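PDB 3G64: putative enoyl-CoA hydratase from Streptomyces coelicolor A3, which probably acts on acyl-CoA thioesters as a member of the crotonase family, though the reaction it catalyses is not established. Local coordinates for residues 64-69 / 115-120; 123-128 / 145-150. All coordinates share one frame; numbering follows the deposited sequence.

Interaction 1 (64-69 / 115-120); sequences ALVLAG and PVIAAL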
loop_
_atom_site.group_PDB
_atom_site.type_symbol
_atom_site.label_atom_id
_atom_site.label_comp_id
_atom_site.label_asym_id
_atom_site.label_seq_id
_atom_site.Cartn_x
_atom_site.Cartn_y
_atom_site.Cartn_z
ATOM N N ALA A 64 9.485 22.370 11.655
ATOM C CA ALA A 64 8.131 21.916 11.322
ATOM C C ALA A 64 7.437 22.991 10.516
ATOM O O ALA A 64 7.712 24.190 10.669
ATOM C CB ALA A 64 7.307 21.619 12.583
ATOM N N LEU A 65 6.509 22.572 9.669
ATOM C CA LEU A 65 5.746 23.530 8.890
ATOM C C LEU A 65 4.269 23.157 8.887
ATOM O O LEU A 65 3.887 21.993 8.648
ATOM C CB LEU A 65 6.324 23.635 7.459
ATOM C CG LEU A 65 5.637 24.639 6.514
ATOM C CD1 LEU A 65 6.613 25.124 5.446
ATOM C CD2 LEU A 65 4.405 24.037 5.873
ATOM N N VAL A 66 3.445 24.151 9.178
ATOM C CA VAL A 66 1.994 24.025 9.106
ATOM C C VAL A 66 1.506 24.712 7.846
ATOM O O VAL A 66 1.875 25.863 7.556
ATOM C CB VAL A 66 1.303 24.670 10.320
ATOM C CG1 VAL A 66 -0.226 24.600 10.173
ATOM C CG2 VAL A 66 1.763 24.005 11.624
ATOM N N LEU A 67 0.693 23.996 7.080
ATOM C CA LEU A 67 0.058 24.560 5.901
ATOM C C LEU A 67 -1.428 24.778 6.246
ATOM O O LEU A 67 -2.134 23.851 6.608
ATOM C CB LEU A 67 0.229 23.596 4.712
ATOM C CG LEU A 67 -0.361 23.940 3.325
ATOM C CD1 LEU A 67 0.096 25.308 2.852
ATOM C CD2 LEU A 67 0.007 22.861 2.252
ATOM N N ALA A 68 -1.891 26.009 6.138
ATOM C CA ALA A 68 -3.246 26.358 6.571
ATOM C C ALA A 68 -3.970 27.222 5.539
ATOM O O ALA A 68 -3.343 27.757 4.626
ATOM C CB ALA A 68 -3.194 27.059 7.896
ATOM N N GLY A 69 -5.287 27.340 5.699
ATOM C CA GLY A 69 -6.125 28.204 4.876
ATOM C C GLY A 69 -7.162 28.929 5.741
ATOM O O GLY A 69 -7.768 28.319 6.617
ATOM N N PRO A 115 8.882 17.887 9.028
ATOM C CA PRO A 115 7.492 17.458 8.887
ATOM C C PRO A 115 6.589 18.612 8.451
ATOM O O PRO A 115 6.733 19.766 8.895
ATOM C CB PRO A 115 7.080 17.011 10.316
ATOM C CG PRO A 115 8.228 17.332 11.206
ATOM C CD PRO A 115 9.368 17.886 10.421
ATOM N N VAL A 116 5.649 18.279 7.582
ATOM C CA VAL A 116 4.670 19.237 7.112
ATOM C C VAL A 116 3.313 18.778 7.610
ATOM O O VAL A 116 2.976 17.590 7.501
ATOM C CB VAL A 116 4.704 19.312 5.563
ATOM C CG1 VAL A 116 3.532 20.151 5.028
ATOM C CG2 VAL A 116 6.057 19.871 5.109
ATOM N N ILE A 117 2.547 19.709 8.177
ATOM C CA ILE A 117 1.249 19.399 8.757
ATOM C C ILE A 117 0.165 20.234 8.054
ATOM O O ILE A 117 0.265 21.461 7.986
ATOM C CB ILE A 117 1.271 19.756 10.269
ATOM C CG1 ILE A 117 2.380 18.956 10.962
ATOM C CG2 ILE A 117 -0.122 19.588 10.914
ATOM C CD1 ILE A 117 3.049 19.716 12.064
ATOM N N ALA A 118 -0.855 19.579 7.509
ATOM C CA ALA A 118 -1.977 20.313 6.905
ATOM C C ALA A 118 -3.114 20.467 7.904
ATOM O O ALA A 118 -3.600 19.472 8.475
ATOM C CB ALA A 118 -2.467 19.615 5.627
ATOM N N ALA A 119 -3.513 21.715 8.141
ATOM C CA ALA A 119 -4.582 22.024 9.093
ATOM C C ALA A 119 -5.868 22.123 8.286
ATOM O O ALA A 119 -6.091 23.125 7.595
ATOM C CB ALA A 119 -4.287 23.374 9.802
ATOM N N LEU A 120 -6.703 21.089 8.340
ATOM C CA LEU A 120 -7.819 20.972 7.392
ATOM C C LEU A 120 -9.191 21.263 7.994
ATOM O O LEU A 120 -9.475 20.881 9.130
ATOM C CB LEU A 120 -7.865 19.566 6.785
ATOM C CG LEU A 120 -6.601 19.035 6.078
ATOM C CD1 LEU A 120 -6.868 17.618 5.634
ATOM C CD2 LEU A 120 -6.296 19.915 4.882
HETATM O O HOH W 1 -6.404 25.879 8.137
#
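Ile117 N donates to Leu65 O at 2.7 Å, one of the two shortest bonds of this parallel ladder, and Val116 CA adds a C-H contact to the same oxygen. The side chain of Ile117 then runs alongside that oxygen. Its CB lies 3.8 Å from Leu65 O, CG1 follows at 4.1 Å from Leu65 O, and the tip, CD1, is 4.2 Å from Leu65 O. The first torsion explains this path: CG1 stands beside the backbone N and opposite the carbonyl carbon (chi1 -59°), which sends the longer branch along the oxygen bound by that N, while CG2 takes the position anti to the N. Ile117 next hands its own carbonyl to strand 64-69, with Leu67 N 2.7 Å from Ile117 O. The pattern runs on in both directions, Leu65 N to Pro115 O at 2.9 Å and Ala119 N to Leu67 O at 3.0 Å, the latter with an almost straight N-H...O of 176°. Two neighbouring strands that run the same way, their axes 24° apart, with only helix and loop in the intervening chain, make a beta-alpha-beta crossover within the main sheet of the crotonase fold. Alternation sorts the side chains. On one face Leu65 and Val116 lie side by side, CD2 of Leu65 4.1 Å from CG1 of Val116, with Leu67 and Ala118 beyond them. On the other, Val66 and Ile117 both press on Ala213 of helix 205-217, and Val66 CG1 also packs against the methyl of Ala119. Strand 27-32 binds the far edge of 64-69 through backbone bonds. Past Ala119 direct pairing gives way to a water that bridges Gly69 N and Ala119 O.

Interaction 2 (123-128 / 145-150); sequences VAAGAG and RFAFLF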
loop_
_atom_site.group_PDB
_atom_site.type_symbol
_atom_site.label_atom_id
_atom_site.label_comp_id
_atom_site.label_asym_id
_atom_site.label_seq_id
_atom_site.Cartn_x
_atom_site.Cartn_y
_atom_site.Cartn_z
ATOM N N VAL A 123 -13.686 22.568 2.579
ATOM C CA VAL A 123 -13.268 21.940 1.324
ATOM C C VAL A 123 -11.747 21.896 1.146
ATOM O O VAL A 123 -11.043 22.892 1.377
ATOM C CB VAL A 123 -13.940 22.596 0.090
ATOM C CG1 VAL A 123 -13.729 24.069 0.105
ATOM C CG2 VAL A 123 -13.359 22.051 -1.203
ATOM N N ALA A 124 -11.259 20.718 0.755
ATOM C CA ALA A 124 -9.918 20.561 0.195
ATOM C C ALA A 124 -10.082 19.792 -1.109
ATOM O O ALA A 124 -10.236 18.565 -1.112
ATOM C CB ALA A 124 -9.010 19.788 1.177
ATOM N N ALA A 125 -10.073 20.524 -2.213
ATOM C CA ALA A 125 -10.461 19.982 -3.495
ATOM C C ALA A 125 -9.329 20.171 -4.491
ATOM O O ALA A 125 -8.576 21.159 -4.423
ATOM C CB ALA A 125 -11.736 20.701 -4.003
ATOM N N GLY A 126 -9.216 19.241 -5.428
ATOM C CA GLY A 126 -8.270 19.424 -6.511
ATOM C C GLY A 126 -6.871 19.540 -5.955
ATOM O O GLY A 126 -6.487 18.731 -5.129
ATOM N N ALA A 127 -6.109 20.551 -6.381
ATOM C CA ALA A 127 -4.749 20.739 -5.840
ATOM C C ALA A 127 -4.752 20.841 -4.324
ATOM O O ALA A 127 -3.799 20.409 -3.669
ATOM C CB ALA A 127 -4.072 21.978 -6.461
ATOM N N GLY A 128 -5.834 21.379 -3.752
ATOM C CA GLY A 128 -5.941 21.475 -2.296
ATOM C C GLY A 128 -5.914 20.113 -1.607
ATOM O O GLY A 128 -5.263 19.911 -0.578
ATOM N N ARG A 145 -13.859 18.168 3.960
ATOM C CA ARG A 145 -14.346 17.463 2.778
ATOM C C ARG A 145 -13.281 17.414 1.656
ATOM O O ARG A 145 -13.027 18.434 0.999
ATOM C CB ARG A 145 -15.566 18.170 2.191
ATOM C CG ARG A 145 -16.675 18.454 3.202
ATOM C CD ARG A 145 -17.795 19.310 2.599
ATOM N NE ARG A 145 -18.993 18.608 2.979
ATOM C CZ ARG A 145 -19.904 18.106 2.155
ATOM N NH1 ARG A 145 -19.867 18.324 0.840
ATOM N NH2 ARG A 145 -20.902 17.416 2.688
ATOM N N PHE A 146 -12.701 16.237 1.428
ATOM C CA PHE A 146 -11.771 16.012 0.316
ATOM C C PHE A 146 -12.516 15.728 -0.974
ATOM O O PHE A 146 -13.533 15.010 -0.985
ATOM C CB PHE A 146 -10.898 14.777 0.561
ATOM C CG PHE A 146 -9.980 14.872 1.726
ATOM C CD1 PHE A 146 -8.659 15.278 1.557
ATOM C CD2 PHE A 146 -10.412 14.464 3.000
ATOM C CE1 PHE A 146 -7.761 15.305 2.659
ATOM C CE2 PHE A 146 -9.530 14.495 4.106
ATOM C CZ PHE A 146 -8.211 14.931 3.931
ATOM N N ALA A 147 -12.010 16.267 -2.071
ATOM C CA ALA A 147 -12.529 15.875 -3.365
ATOM C C ALA A 147 -11.406 15.886 -4.397
ATOM O O ALA A 147 -10.787 16.913 -4.644
ATOM C CB ALA A 147 -13.699 16.811 -3.792
ATOM N N PHE A 148 -11.119 14.725 -4.974
ATOM C CA PHE A 148 -10.054 14.636 -5.990
ATOM C C PHE A 148 -10.709 14.755 -7.332
ATOM O O PHE A 148 -10.884 13.759 -8.023
ATOM C CB PHE A 148 -9.300 13.307 -5.833
ATOM C CG PHE A 148 -8.528 13.218 -4.541
ATOM C CD1 PHE A 148 -7.215 13.679 -4.469
ATOM C CD2 PHE A 148 -9.125 12.731 -3.397
ATOM C CE1 PHE A 148 -6.497 13.612 -3.267
ATOM C CE2 PHE A 148 -8.407 12.664 -2.185
ATOM C CZ PHE A 148 -7.088 13.108 -2.135
ATOM N N LEU A 149 -11.118 15.976 -7.674
ATOM C CA LEU A 149 -12.090 16.184 -8.730
ATOM C C LEU A 149 -11.511 16.582 -10.117
ATOM O O LEU A 149 -12.185 17.187 -10.937
ATOM C CB LEU A 149 -13.169 17.160 -8.247
ATOM C CG LEU A 149 -12.644 18.401 -7.545
ATOM C CD1 LEU A 149 -11.646 19.139 -8.483
ATOM C CD2 LEU A 149 -13.818 19.298 -7.117
ATOM N N PHE A 150 -10.262 16.210 -10.388
ATOM C CA PHE A 150 -9.681 16.490 -11.712
ATOM C C PHE A 150 -10.497 16.008 -12.905
ATOM O O PHE A 150 -10.616 16.721 -13.921
ATOM C CB PHE A 150 -8.260 15.897 -11.752
ATOM C CG PHE A 150 -7.430 16.357 -10.594
ATOM C CD1 PHE A 150 -6.987 17.670 -10.545
ATOM C CD2 PHE A 150 -7.191 15.522 -9.520
ATOM C CE1 PHE A 150 -6.262 18.134 -9.455
ATOM C CE2 PHE A 150 -6.455 15.968 -8.427
ATOM C CZ PHE A 150 -5.977 17.280 -8.408
#
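Ala147 O accepts Gly126 N at 2.9 Å, with the N-H arriving almost head-on to the carbonyl. The same oxygen takes a weak bond from Leu149 N at 3.2 Å across the inverse gamma turn centred on Phe148, and Ala125 CA adds a C-H contact. This is the end of a short parallel pairing in the crotonase fold, where strand 123-125 turns through Gly126, the N-cap, into helix 127-134; in relatives a backbone N-H at this turn contributes to the oxyanion hole, and a similar role is plausible here. Two more bonds complete the ladder, Ala124 N to Arg145 O at 2.9 Å and Ala147 N to Ala124 O at 3.1 Å. Gly126 has a positive phi of 60°, which by itself favours glycine; separately, a side chain on it would be hemmed in by Leu149 and the Phe150 ring. That leucine holds CG between its backbone N and carbonyl carbon (chi1 46°), from where CD1 comes 3.9 Å from Gly126 N and CD2 4.0 Å from Ala125 CB. Cutting Leu149 back to an alanine takes CG and both methyls from beside Gly126 N and the Ala125 methyl, and would probably let solvent nearer the turn. The Phe150 ring comes obliquely to the same glycine, its CZ 3.5 Å from Gly126 C.

In the fold
From the N terminus, strand 64-69 leads through helices 80-87 and 92-111 before the chain returns at 116-120, so interaction 1 closes a loop of 45 residues. After a two-residue break, strand 123-125 begins; helix 127-134 and strand 137-140 follow, and interaction 2 closes a shorter loop of 16 residues at 145-150. The contacts are in series, neither nested nor crossed. Interaction 1 lies within the main sheet, which strand 137-140 rejoins beside 116-120, whereas interaction 2 belongs to the smaller sheet. Their centres are about 16 Å apart, yet Leu120 CD1 reaches Phe146 CZ at 3.5 Å, and Phe74 touches Leu67, Leu120 and Ala124, tying the two sheets together.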